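Local atomic coordinates of Non-reducing end beta-L-arabinofuranosidase (Bacteroides thetaiotaomicron, PDB entry 5MQO), a protein that probably hydrolyses glycosidic linkages of plant pectin, as a gut-bacterial glycoside hydrolase of family GH127. Residues A111-V116 with T465-Q470; A200-H205 with T212-A217; L407-L412 with C483-A488; W51-N56 with E638-V643. All coordinates share one frame; numbering follows the deposited sequence.

Overall arrangement
Contact 1 touches each of the other three, its centre about 16, 15 and 16 Å from those of contacts 2, 3 and 4, whereas the centres of contacts 2 and 4 are about 32 Å apart. Contacts 1 and 2 stay inside the helical catalytic domain and touch where Ala111 and Ser112 meet Val203. Contacts 3 and 4 leave it: one joins helix 402-416 to the middle domain, the other helix 50-69 to the C-terminal domain. Trp51 packs on both Leu412 and Ala469. Along the chain contact 4 spans all the others, and contacts 1 and 3 interlock with alternating segments, so sequence-distant parts of the catalytic, middle and C-terminal family regions are brought together.

Contact 1: A111-V116 with T465-Q470; sequences ASVYAV and TLCQAQ
Cys467, the first residue of 465-470 to reach the helix 111-116, lies in a type I beta turn running from Leu466 to Ala469. Its SG is anti to its own carbonyl carbon (chi1 -74°), and Val113 CG2 sits 3.8 Å from that sulfur and equally close to Cys467 CB, so one methyl touches both atoms of the Cys467 side chain. Gln468 follows with a side chain extended beyond CG, and Gln468 CG rests 3.7 Å from Ser112 CB. At its end Gln468 NE2 donates to Ser112 OG over 3.2 Å, nearly straight at 168° and with the oxygen lying in the amide plane. The hydroxyl is held a second time by Glu108 O, one turn back on the same helix, and so joins the Gln468 amide to the backbone of helix 102-117. Gln470 completes the series. Bent at chi2 (-81°), its amide turns back so that NE2 donates to Cys467 O over 2.9 Å, and in that pose NE2 also lies 3.8 Å from Val116 CG2. The Gln470 amide thus ties the residue after the turn back to Cys467, and the folded chain packs on one side of the helix. Packing of a turn that follows one helix against the side of a sequence-distant helix is consistent with the (alpha/alpha)6-barrel catalytic domain expected for family GH127.

Contact 2: A200-H205 with T212-A217; sequences AGIVHH and TLFDAA
Gly201 O accepts the backbone N of His205 over 2.9 Å within its own helix, and the edge of the Phe214 ring packs beside it from the other helix, with CD1 3.9 Å from that oxygen, which lies near the ring plane. This follows from the close approach of the backbones, since the CA atoms of Gly201 and Phe214 are only 4.3 Å apart and the short axes pass at 7.6 Å, antiparallel at 151°. With no side chain at Gly201, Leu213 lies directly against its backbone, CD2 standing 3.6 Å from Gly201 CA and equally near Ala200 O. The Phe214 ring stacks face to face on the imidazole of His205, planes 16° apart and centroids separated by 4.7 Å; His205 CD2 lies over the phenyl centre. In both residues CG is swung opposite the backbone N (chi1 -170° in Phe214), which puts the rings there, and His205 ND1 makes a weak bond to Lys210 O in the connection. His204 turns to the other flank, its CE1 3.8 Å from Thr212 CG2, while Ile130 of helix 120-136 touches His204, Thr212 and Leu213. Two consecutive helices joined by a short turn and packed antiparallel through a glycine form an antiparallel helical hairpin, consistent with the (alpha/alpha)6 barrel probable for this catalytic domain.

Contact 3: L407-L412 with C483-A488; sequences LVETCL and CNLYGA
This is an apolar interdomain contact: helix 402-416 of the catalytic domain, probably an (alpha/alpha)6 barrel, meets the loop between strands 480-483 and 489-494, which links two beta sheets of the middle domain. Leu485 carries the contact. From the loop it points at the helix, and its CA comes within 6.7 Å of Glu409 CA. One branch, CD2, lies against the aliphatic part of Glu409, 3.8 Å from CB and 4.0 Å from CG, the two side chains passing in opposite directions. Val408 CG1 touches the same methyl more loosely, at 4.5 Å. The Glu409 chain is extended, its CG on the far side of CB from the backbone N (chi1 -163°), so its carboxylate is carried past Leu485 toward the middle domain. There OE1 forms a salt bridge with Arg534, whose NE also bonds Asn484 O, and OE2 has a weak bond to Tyr509 OH. A buried acid is thereby compensated by a cation from the neighbouring domain, which would probably keep it ionised. Tyr486 OH bonds Arg534 O, further fixing the loop. On the other branch of Leu485 the packing is tight: CD1 is just 3.4 Å from Leu412 CD2.

Contact 4: W51-N56 with E638-V643; sequences WGERFN and EGSSIV
Glu53 on the helix 51-56 faces Ser640 at the start of strand 640-643, with CA atoms 8.0 Å apart; the short axes run at 141° to one another and come no nearer than 10.1 Å, so side chains must bridge the gap. Just ahead of the strand, Glu638 and Gly639 adopt positive phi, a tight turn that brings the chain round from strand 631-637. Glu53 does the reaching, with an extended chain whose CG is anti to the backbone N (chi1 -169°). Its OE2 accepts a hydrogen bond from Ser640 OG, modelled at a very short 2.4 Å, a length that should be regarded as doubtful. The same OE2 takes Arg54 NH2 over 2.8 Å at 157°, a salt bridge within the helix, approached on the anti side of the carboxylate. Bent at chi2 and chi3, the Arg54 chain folds to bring its guanidinium beside Glu53, and NH2 ends 3.4 Å from Ser640 OG. Its other nitrogen, NH1, bonds Leu422 O, which helps hold the guanidinium in position; the salt bridge through NH2 would be expected to stabilise the charged carboxylate. The result is a small, partly buried polar junction between a helix of the GH127 catalytic domain and a beta-hairpin of the C-terminal beta domain.

Contact 1: A111-V116 with T465-Q470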
loop_
_atom_site.group_PDB
_atom_site.type_symbol
_atom_site.label_atom_id
_atom_site.label_comp_id
_atom_site.label_asym_id
_atom_site.label_seq_id
_atom_site.Cartn_x
_atom_site.Cartn_y
_atom_site.Cartn_z
ATOM N N ALA A 111 17.229 4.551 -6.684
ATOM C CA ALA A 111 17.758 3.230 -7.047
ATOM C C ALA A 111 16.724 2.301 -7.620
ATOM O O ALA A 111 17.056 1.423 -8.398
ATOM C CB ALA A 111 18.378 2.557 -5.832
ATOM N N SER A 112 15.486 2.452 -7.177
ATOM C CA SER A 112 14.413 1.553 -7.550
ATOM C C SER A 112 13.960 1.824 -8.966
ATOM O O SER A 112 13.661 0.901 -9.738
ATOM C CB SER A 112 13.252 1.735 -6.565
ATOM O OG SER A 112 13.646 1.344 -5.255
ATOM N N VAL A 113 13.872 3.120 -9.259
ATOM C CA VAL A 113 13.643 3.671 -10.591
ATOM C C VAL A 113 14.768 3.308 -11.553
ATOM O O VAL A 113 14.516 2.869 -12.667
ATOM C CB VAL A 113 13.519 5.208 -10.493
ATOM C CG1 VAL A 113 13.664 5.894 -11.851
ATOM C CG2 VAL A 113 12.194 5.580 -9.834
ATOM N N TYR A 114 16.009 3.520 -11.120
ATOM C CA TYR A 114 17.189 3.111 -11.877
ATOM C C TYR A 114 17.161 1.641 -12.267
ATOM O O TYR A 114 17.497 1.307 -13.391
ATOM C CB TYR A 114 18.472 3.421 -11.099
ATOM C CG TYR A 114 19.733 2.989 -11.795
ATOM C CD1 TYR A 114 20.362 3.815 -12.730
ATOM C CD2 TYR A 114 20.287 1.744 -11.538
ATOM C CE1 TYR A 114 21.510 3.397 -13.388
ATOM C CE2 TYR A 114 21.432 1.320 -12.179
ATOM C CZ TYR A 114 22.049 2.143 -13.096
ATOM O OH TYR A 114 23.203 1.700 -13.703
ATOM N N ALA A 115 16.741 0.760 -11.371
ATOM C CA ALA A 115 16.679 -0.680 -11.693
ATOM C C ALA A 115 15.870 -0.979 -12.967
ATOM O O ALA A 115 16.168 -1.919 -13.711
ATOM C CB ALA A 115 16.130 -1.470 -10.511
ATOM N N VAL A 116 14.863 -0.151 -13.203
ATOM C CA VAL A 116 13.992 -0.247 -14.376
ATOM C C VAL A 116 14.568 0.418 -15.624
ATOM O O VAL A 116 14.370 -0.105 -16.726
ATOM C CB VAL A 116 12.581 0.365 -14.059
ATOM C CG1 VAL A 116 11.757 0.685 -15.306
ATOM C CG2 VAL A 116 11.798 -0.581 -13.176
ATOM N N THR A 465 7.543 4.325 -2.365
ATOM C CA THR A 465 6.655 3.175 -2.472
ATOM C C THR A 465 6.047 3.170 -3.868
ATOM O O THR A 465 6.154 2.171 -4.594
ATOM C CB THR A 465 5.577 3.166 -1.382
ATOM O OG1 THR A 465 6.166 2.765 -0.141
ATOM C CG2 THR A 465 4.489 2.179 -1.715
ATOM N N LEU A 466 5.466 4.297 -4.258
ATOM C CA LEU A 466 4.904 4.421 -5.598
ATOM C C LEU A 466 5.950 4.189 -6.686
ATOM O O LEU A 466 5.632 3.550 -7.669
ATOM C CB LEU A 466 4.185 5.753 -5.804
ATOM C CG LEU A 466 2.951 5.956 -4.920
ATOM C CD1 LEU A 466 2.615 7.429 -4.797
ATOM C CD2 LEU A 466 1.770 5.191 -5.463
ATOM N N CYS A 467 7.189 4.659 -6.495
ATOM C CA CYS A 467 8.302 4.354 -7.431
ATOM C C CYS A 467 8.652 2.852 -7.545
ATOM O O CYS A 467 9.435 2.477 -8.408
ATOM C CB CYS A 467 9.584 5.117 -7.052
ATOM S SG CYS A 467 9.584 6.885 -7.417
ATOM N N GLN A 468 8.098 2.013 -6.669
ATOM C CA GLN A 468 8.365 0.581 -6.640
ATOM C C GLN A 468 7.192 -0.287 -7.011
ATOM O O GLN A 468 7.321 -1.504 -6.974
ATOM C CB GLN A 468 8.769 0.202 -5.235
ATOM C CG GLN A 468 10.118 0.750 -4.810
ATOM C CD GLN A 468 10.301 0.653 -3.321
ATOM O OE1 GLN A 468 9.321 0.475 -2.576
ATOM N NE2 GLN A 468 11.540 0.776 -2.864
ATOM N N ALA A 469 6.048 0.307 -7.357
ATOM C CA ALA A 469 4.814 -0.442 -7.674
ATOM C C ALA A 469 5.070 -1.672 -8.537
ATOM O O ALA A 469 4.570 -2.737 -8.240
ATOM C CB ALA A 469 3.826 0.463 -8.366
ATOM N N GLN A 470 5.866 -1.522 -9.595
ATOM C CA GLN A 470 6.231 -2.657 -10.497
ATOM C C GLN A 470 6.744 -3.909 -9.804
ATOM O O GLN A 470 6.574 -5.004 -10.348
ATOM C CB GLN A 470 7.233 -2.265 -11.592
ATOM C CG GLN A 470 8.598 -1.782 -11.096
ATOM C CD GLN A 470 8.579 -0.340 -10.666
ATOM O OE1 GLN A 470 7.575 0.363 -10.861
ATOM N NE2 GLN A 470 9.668 0.116 -10.062
#

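Contact 2: A200-H205 with T212-A217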
loop_
_atom_site.group_PDB
_atom_site.type_symbol
_atom_site.label_atom_id
_atom_site.label_comp_id
_atom_site.label_asym_id
_atom_site.label_seq_id
_atom_site.Cartn_x
_atom_site.Cartn_y
_atom_site.Cartn_z
ATOM N N ALA A 200 18.015 1.389 2.123
ATOM C CA ALA A 200 18.585 2.131 0.992
ATOM C C ALA A 200 19.766 1.383 0.385
ATOM O O ALA A 200 19.932 1.327 -0.840
ATOM C CB ALA A 200 19.002 3.539 1.409
ATOM N N GLY A 201 20.567 0.800 1.253
ATOM C CA GLY A 201 21.748 0.093 0.834
ATOM C C GLY A 201 21.439 -1.226 0.175
ATOM O O GLY A 201 22.097 -1.581 -0.814
ATOM N N ILE A 202 20.455 -1.957 0.723
ATOM C CA ILE A 202 20.041 -3.249 0.153
ATOM C C ILE A 202 19.502 -3.016 -1.272
ATOM O O ILE A 202 19.928 -3.654 -2.234
ATOM C CB ILE A 202 18.939 -3.916 0.997
ATOM C CG1 ILE A 202 19.462 -4.341 2.353
ATOM C CG2 ILE A 202 18.331 -5.145 0.301
ATOM C CD1 ILE A 202 18.332 -4.407 3.364
ATOM N N VAL A 203 18.561 -2.082 -1.370
ATOM C CA VAL A 203 17.928 -1.731 -2.629
ATOM C C VAL A 203 18.961 -1.227 -3.644
ATOM O O VAL A 203 18.891 -1.574 -4.826
ATOM C CB VAL A 203 16.822 -0.683 -2.402
ATOM C CG1 VAL A 203 16.284 -0.144 -3.721
ATOM C CG2 VAL A 203 15.687 -1.287 -1.576
ATOM N N HIS A 204 19.912 -0.422 -3.185
ATOM C CA HIS A 204 20.941 0.048 -4.079
ATOM C C HIS A 204 21.789 -1.112 -4.615
ATOM O O HIS A 204 22.063 -1.174 -5.809
ATOM C CB HIS A 204 21.841 1.073 -3.406
ATOM C CG HIS A 204 22.952 1.534 -4.284
ATOM N ND1 HIS A 204 24.224 1.005 -4.213
ATOM C CD2 HIS A 204 22.965 2.427 -5.297
ATOM C CE1 HIS A 204 24.981 1.575 -5.133
ATOM N NE2 HIS A 204 24.242 2.444 -5.802
ATOM N N HIS A 205 22.190 -2.011 -3.720
ATOM C CA HIS A 205 22.959 -3.221 -4.071
ATOM C C HIS A 205 22.263 -4.060 -5.125
ATOM O O HIS A 205 22.859 -4.475 -6.102
ATOM C CB HIS A 205 23.170 -4.078 -2.830
ATOM C CG HIS A 205 23.966 -5.323 -3.071
ATOM N ND1 HIS A 205 25.169 -5.322 -3.748
ATOM C CD2 HIS A 205 23.757 -6.603 -2.679
ATOM C CE1 HIS A 205 25.654 -6.551 -3.781
ATOM N NE2 HIS A 205 24.821 -7.347 -3.139
ATOM N N THR A 212 29.105 -0.315 -2.673
ATOM C CA THR A 212 29.489 0.964 -2.087
ATOM C C THR A 212 28.554 1.408 -0.923
ATOM O O THR A 212 29.035 1.677 0.180
ATOM C CB THR A 212 29.724 2.039 -3.211
ATOM O OG1 THR A 212 30.384 3.189 -2.675
ATOM C CG2 THR A 212 28.447 2.477 -3.950
ATOM N N LEU A 213 27.236 1.426 -1.143
ATOM C CA LEU A 213 26.303 1.811 -0.076
ATOM C C LEU A 213 25.991 0.628 0.825
ATOM O O LEU A 213 25.796 0.802 2.031
ATOM C CB LEU A 213 24.987 2.385 -0.627
ATOM C CG LEU A 213 24.041 2.952 0.459
ATOM C CD1 LEU A 213 24.706 4.039 1.287
ATOM C CD2 LEU A 213 22.735 3.466 -0.120
ATOM N N PHE A 214 25.916 -0.565 0.241
ATOM C CA PHE A 214 25.645 -1.784 1.012
ATOM C C PHE A 214 26.563 -1.969 2.222
ATOM O O PHE A 214 26.097 -2.264 3.329
ATOM C CB PHE A 214 25.768 -3.000 0.107
ATOM C CG PHE A 214 25.289 -4.272 0.733
ATOM C CD1 PHE A 214 23.982 -4.390 1.167
ATOM C CD2 PHE A 214 26.145 -5.357 0.883
ATOM C CE1 PHE A 214 23.525 -5.558 1.725
ATOM C CE2 PHE A 214 25.693 -6.536 1.450
ATOM C CZ PHE A 214 24.373 -6.640 1.866
ATOM N N ASP A 215 27.865 -1.786 2.005
ATOM C CA ASP A 215 28.854 -1.896 3.088
ATOM C C ASP A 215 28.594 -0.847 4.166
ATOM O O ASP A 215 28.710 -1.146 5.337
ATOM C CB ASP A 215 30.302 -1.850 2.549
ATOM C CG ASP A 215 30.678 -3.121 1.726
ATOM O OD1 ASP A 215 30.324 -4.255 2.121
ATOM O OD2 ASP A 215 31.349 -2.993 0.688
ATOM N N ALA A 216 28.178 0.352 3.776
ATOM C CA ALA A 216 27.695 1.356 4.754
ATOM C C ALA A 216 26.507 0.854 5.564
ATOM O O ALA A 216 26.439 1.068 6.761
ATOM C CB ALA A 216 27.341 2.683 4.084
ATOM N N ALA A 217 25.594 0.165 4.911
ATOM C CA ALA A 217 24.451 -0.433 5.589
ATOM C C ALA A 217 24.798 -1.625 6.550
ATOM O O ALA A 217 24.313 -1.635 7.709
ATOM C CB ALA A 217 23.418 -0.845 4.544
#

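Contact 3: L407-L412 with C483-A488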
loop_
_atom_site.group_PDB
_atom_site.type_symbol
_atom_site.label_atom_id
_atom_site.label_comp_id
_atom_site.label_asym_id
_atom_site.label_seq_id
_atom_site.Cartn_x
_atom_site.Cartn_y
_atom_site.Cartn_z
ATOM N N LEU A 407 -5.761 -7.187 -1.039
ATOM C CA LEU A 407 -5.474 -6.062 -0.148
ATOM C C LEU A 407 -4.296 -5.221 -0.564
ATOM O O LEU A 407 -4.332 -3.991 -0.404
ATOM C CB LEU A 407 -5.330 -6.559 1.297
ATOM C CG LEU A 407 -6.792 -6.725 1.771
ATOM C CD1 LEU A 407 -6.999 -7.965 2.570
ATOM C CD2 LEU A 407 -7.257 -5.498 2.540
ATOM N N VAL A 408 -3.260 -5.870 -1.094
ATOM C CA VAL A 408 -2.147 -5.137 -1.684
ATOM C C VAL A 408 -2.687 -4.211 -2.773
ATOM O O VAL A 408 -2.319 -3.045 -2.804
ATOM C CB VAL A 408 -1.047 -6.093 -2.235
ATOM C CG1 VAL A 408 -0.022 -5.346 -3.077
ATOM C CG2 VAL A 408 -0.322 -6.787 -1.093
ATOM N N GLU A 409 -3.572 -4.714 -3.644
ATOM C CA GLU A 409 -4.093 -3.899 -4.771
ATOM C C GLU A 409 -4.998 -2.762 -4.280
ATOM O O GLU A 409 -4.803 -1.590 -4.666
ATOM C CB GLU A 409 -4.864 -4.737 -5.806
ATOM C CG GLU A 409 -5.079 -4.056 -7.168
ATOM C CD GLU A 409 -5.783 -4.953 -8.189
ATOM O OE1 GLU A 409 -6.924 -5.382 -7.889
ATOM O OE2 GLU A 409 -5.186 -5.288 -9.251
ATOM N N THR A 410 -5.977 -3.118 -3.446
ATOM C CA THR A 410 -6.901 -2.141 -2.855
ATOM C C THR A 410 -6.139 -0.979 -2.234
ATOM O O THR A 410 -6.414 0.180 -2.554
ATOM C CB THR A 410 -7.751 -2.817 -1.774
ATOM O OG1 THR A 410 -8.362 -3.973 -2.363
ATOM C CG2 THR A 410 -8.830 -1.873 -1.169
ATOM N N CYS A 411 -5.139 -1.302 -1.419
ATOM C CA CYS A 411 -4.321 -0.284 -0.764
ATOM C C CYS A 411 -3.572 0.589 -1.769
ATOM O O CYS A 411 -3.622 1.837 -1.701
ATOM C CB CYS A 411 -3.362 -0.924 0.247
ATOM S SG CYS A 411 -4.186 -1.545 1.741
ATOM N N LEU A 412 -2.922 -0.067 -2.726
ATOM C CA LEU A 412 -2.110 0.645 -3.710
ATOM C C LEU A 412 -2.870 1.705 -4.509
ATOM O O LEU A 412 -2.391 2.837 -4.557
ATOM C CB LEU A 412 -1.385 -0.329 -4.662
ATOM C CG LEU A 412 -0.409 0.266 -5.700
ATOM C CD1 LEU A 412 0.734 1.090 -5.121
ATOM C CD2 LEU A 412 0.161 -0.860 -6.555
ATOM N N CYS A 483 0.471 -13.879 -11.643
ATOM C CA CYS A 483 0.093 -12.505 -11.980
ATOM C C CYS A 483 -0.769 -11.936 -10.841
ATOM O O CYS A 483 -1.938 -12.310 -10.685
ATOM C CB CYS A 483 -0.640 -12.426 -13.323
ATOM S SG CYS A 483 0.238 -13.239 -14.682
ATOM N N ASN A 484 -0.175 -11.022 -10.077
ATOM C CA ASN A 484 -0.814 -10.415 -8.941
ATOM C C ASN A 484 -1.414 -9.029 -9.196
ATOM O O ASN A 484 -2.569 -8.804 -8.868
ATOM C CB ASN A 484 0.189 -10.370 -7.803
ATOM C CG ASN A 484 0.474 -11.745 -7.258
ATOM O OD1 ASN A 484 -0.441 -12.439 -6.868
ATOM N ND2 ASN A 484 1.734 -12.146 -7.239
ATOM N N LEU A 485 -0.651 -8.093 -9.750
ATOM C CA LEU A 485 -1.209 -6.770 -10.067
ATOM C C LEU A 485 -1.145 -6.537 -11.540
ATOM O O LEU A 485 -0.058 -6.325 -12.063
ATOM C CB LEU A 485 -0.480 -5.615 -9.377
ATOM C CG LEU A 485 -0.420 -5.537 -7.845
ATOM C CD1 LEU A 485 -0.216 -4.084 -7.427
ATOM C CD2 LEU A 485 -1.626 -6.159 -7.151
ATOM N N TYR A 486 -2.327 -6.529 -12.174
ATOM C CA TYR A 486 -2.473 -6.309 -13.603
ATOM C C TYR A 486 -2.126 -4.874 -13.995
ATOM O O TYR A 486 -2.409 -3.918 -13.268
ATOM C CB TYR A 486 -3.894 -6.706 -14.092
ATOM C CG TYR A 486 -4.248 -8.155 -13.768
ATOM C CD1 TYR A 486 -3.485 -9.205 -14.284
ATOM C CD2 TYR A 486 -5.315 -8.478 -12.936
ATOM C CE1 TYR A 486 -3.755 -10.528 -13.975
ATOM C CE2 TYR A 486 -5.593 -9.814 -12.621
ATOM C CZ TYR A 486 -4.800 -10.832 -13.139
ATOM O OH TYR A 486 -5.020 -12.157 -12.864
ATOM N N GLY A 487 -1.526 -4.744 -15.172
ATOM C CA GLY A 487 -1.046 -3.468 -15.715
ATOM C C GLY A 487 -0.060 -3.767 -16.840
ATOM O O GLY A 487 0.661 -4.777 -16.801
ATOM N N ALA A 488 -0.032 -2.899 -17.847
ATOM C CA ALA A 488 0.792 -3.134 -19.012
ATOM C C ALA A 488 2.244 -3.128 -18.582
ATOM O O ALA A 488 2.671 -2.183 -17.920
ATOM C CB ALA A 488 0.552 -2.060 -20.043
#

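Contact 4: W51-N56 with E638-V643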
loop_
_atom_site.group_PDB
_atom_site.type_symbol
_atom_site.label_atom_id
_atom_site.label_comp_id
_atom_site.label_asym_id
_atom_site.label_seq_id
_atom_site.Cartn_x
_atom_site.Cartn_y
_atom_site.Cartn_z
ATOM N N TRP A 51 -0.029 2.678 -15.155
ATOM C CA TRP A 51 1.169 2.737 -14.306
ATOM C C TRP A 51 2.396 3.275 -15.019
ATOM O O TRP A 51 3.231 3.936 -14.399
ATOM C CB TRP A 51 1.451 1.383 -13.625
ATOM C CG TRP A 51 0.532 1.107 -12.431
ATOM C CD1 TRP A 51 -0.466 0.180 -12.352
ATOM C CD2 TRP A 51 0.542 1.788 -11.172
ATOM N NE1 TRP A 51 -1.079 0.240 -11.122
ATOM C CE2 TRP A 51 -0.485 1.215 -10.378
ATOM C CE3 TRP A 51 1.328 2.811 -10.634
ATOM C CZ2 TRP A 51 -0.757 1.636 -9.093
ATOM C CZ3 TRP A 51 1.057 3.236 -9.342
ATOM C CH2 TRP A 51 0.019 2.647 -8.580
ATOM N N GLY A 52 2.515 2.988 -16.308
ATOM C CA GLY A 52 3.509 3.646 -17.151
ATOM C C GLY A 52 3.437 5.162 -17.045
ATOM O O GLY A 52 4.477 5.848 -16.851
ATOM N N GLU A 53 2.201 5.668 -17.153
ATOM C CA GLU A 53 1.920 7.105 -17.062
ATOM C C GLU A 53 2.276 7.665 -15.680
ATOM O O GLU A 53 3.022 8.650 -15.583
ATOM C CB GLU A 53 0.468 7.402 -17.408
ATOM C CG GLU A 53 0.161 8.877 -17.594
ATOM C CD GLU A 53 -1.323 9.155 -17.588
ATOM O OE1 GLU A 53 -1.982 9.017 -18.655
ATOM O OE2 GLU A 53 -1.819 9.512 -16.497
ATOM N N ARG A 54 1.788 7.026 -14.621
ATOM C CA ARG A 54 2.185 7.391 -13.266
ATOM C C ARG A 54 3.718 7.327 -13.061
ATOM O O ARG A 54 4.329 8.291 -12.569
ATOM C CB ARG A 54 1.469 6.496 -12.258
ATOM C CG ARG A 54 -0.043 6.696 -12.140
ATOM C CD ARG A 54 -0.416 8.131 -11.820
ATOM N NE ARG A 54 -0.574 8.904 -13.048
ATOM C CZ ARG A 54 -0.495 10.230 -13.148
ATOM N NH1 ARG A 54 -0.265 11.006 -12.087
ATOM N NH2 ARG A 54 -0.670 10.792 -14.341
ATOM N N PHE A 55 4.339 6.215 -13.465
ATOM C CA PHE A 55 5.802 6.061 -13.381
ATOM C C PHE A 55 6.606 7.170 -14.089
ATOM O O PHE A 55 7.673 7.555 -13.591
ATOM C CB PHE A 55 6.246 4.687 -13.880
ATOM C CG PHE A 55 7.677 4.370 -13.569
ATOM C CD1 PHE A 55 8.697 4.692 -14.472
ATOM C CD2 PHE A 55 8.023 3.766 -12.374
ATOM C CE1 PHE A 55 10.020 4.405 -14.201
ATOM C CE2 PHE A 55 9.359 3.478 -12.087
ATOM C CZ PHE A 55 10.360 3.790 -13.011
ATOM N N ASN A 56 6.122 7.696 -15.219
ATOM C CA ASN A 56 6.799 8.863 -15.844
ATOM C C ASN A 56 6.699 10.130 -15.009
ATOM O O ASN A 56 7.666 10.896 -14.944
ATOM C CB ASN A 56 6.311 9.146 -17.280
ATOM C CG ASN A 56 6.955 8.222 -18.319
ATOM O OD1 ASN A 56 7.752 7.326 -17.992
ATOM N ND2 ASN A 56 6.605 8.435 -19.578
ATOM N N GLU A 638 -5.562 16.975 -14.986
ATOM C CA GLU A 638 -4.129 17.215 -15.063
ATOM C C GLU A 638 -3.464 16.271 -16.057
ATOM O O GLU A 638 -2.514 15.576 -15.696
ATOM C CB GLU A 638 -3.484 17.072 -13.694
ATOM C CG GLU A 638 -4.046 18.019 -12.640
ATOM C CD GLU A 638 -3.329 19.353 -12.562
ATOM O OE1 GLU A 638 -2.072 19.399 -12.615
ATOM O OE2 GLU A 638 -4.051 20.356 -12.411
ATOM N N GLY A 639 -3.982 16.244 -17.292
ATOM C CA GLY A 639 -3.407 15.444 -18.392
ATOM C C GLY A 639 -3.390 13.923 -18.253
ATOM O O GLY A 639 -2.559 13.260 -18.861
ATOM N N SER A 640 -4.312 13.379 -17.458
ATOM C CA SER A 640 -4.406 11.929 -17.189
ATOM C C SER A 640 -5.799 11.462 -17.590
ATOM O O SER A 640 -6.795 12.112 -17.231
ATOM C CB SER A 640 -4.148 11.624 -15.700
ATOM O OG SER A 640 -3.864 10.250 -15.489
ATOM N N SER A 641 -5.861 10.366 -18.345
ATOM C CA SER A 641 -7.138 9.846 -18.801
ATOM C C SER A 641 -7.673 8.913 -17.736
ATOM O O SER A 641 -7.021 7.925 -17.391
ATOM C CB SER A 641 -7.026 9.101 -20.134
ATOM O OG SER A 641 -8.331 8.857 -20.665
ATOM N N ILE A 642 -8.845 9.240 -17.205
ATOM C CA ILE A 642 -9.466 8.447 -16.161
ATOM C C ILE A 642 -10.893 8.092 -16.616
ATOM O O ILE A 642 -11.501 8.821 -17.420
ATOM C CB ILE A 642 -9.437 9.164 -14.766
ATOM C CG1 ILE A 642 -10.534 10.229 -14.663
ATOM C CG2 ILE A 642 -8.060 9.775 -14.448
ATOM C CD1 ILE A 642 -10.773 10.787 -13.272
ATOM N N VAL A 643 -11.413 6.972 -16.119
ATOM C CA VAL A 643 -12.788 6.625 -16.328
ATOM C C VAL A 643 -13.631 7.266 -15.232
ATOM O O VAL A 643 -13.542 6.882 -14.075
ATOM C CB VAL A 643 -12.999 5.109 -16.353
ATOM C CG1 VAL A 643 -14.493 4.792 -16.512
ATOM C CG2 VAL A 643 -12.193 4.492 -17.489
#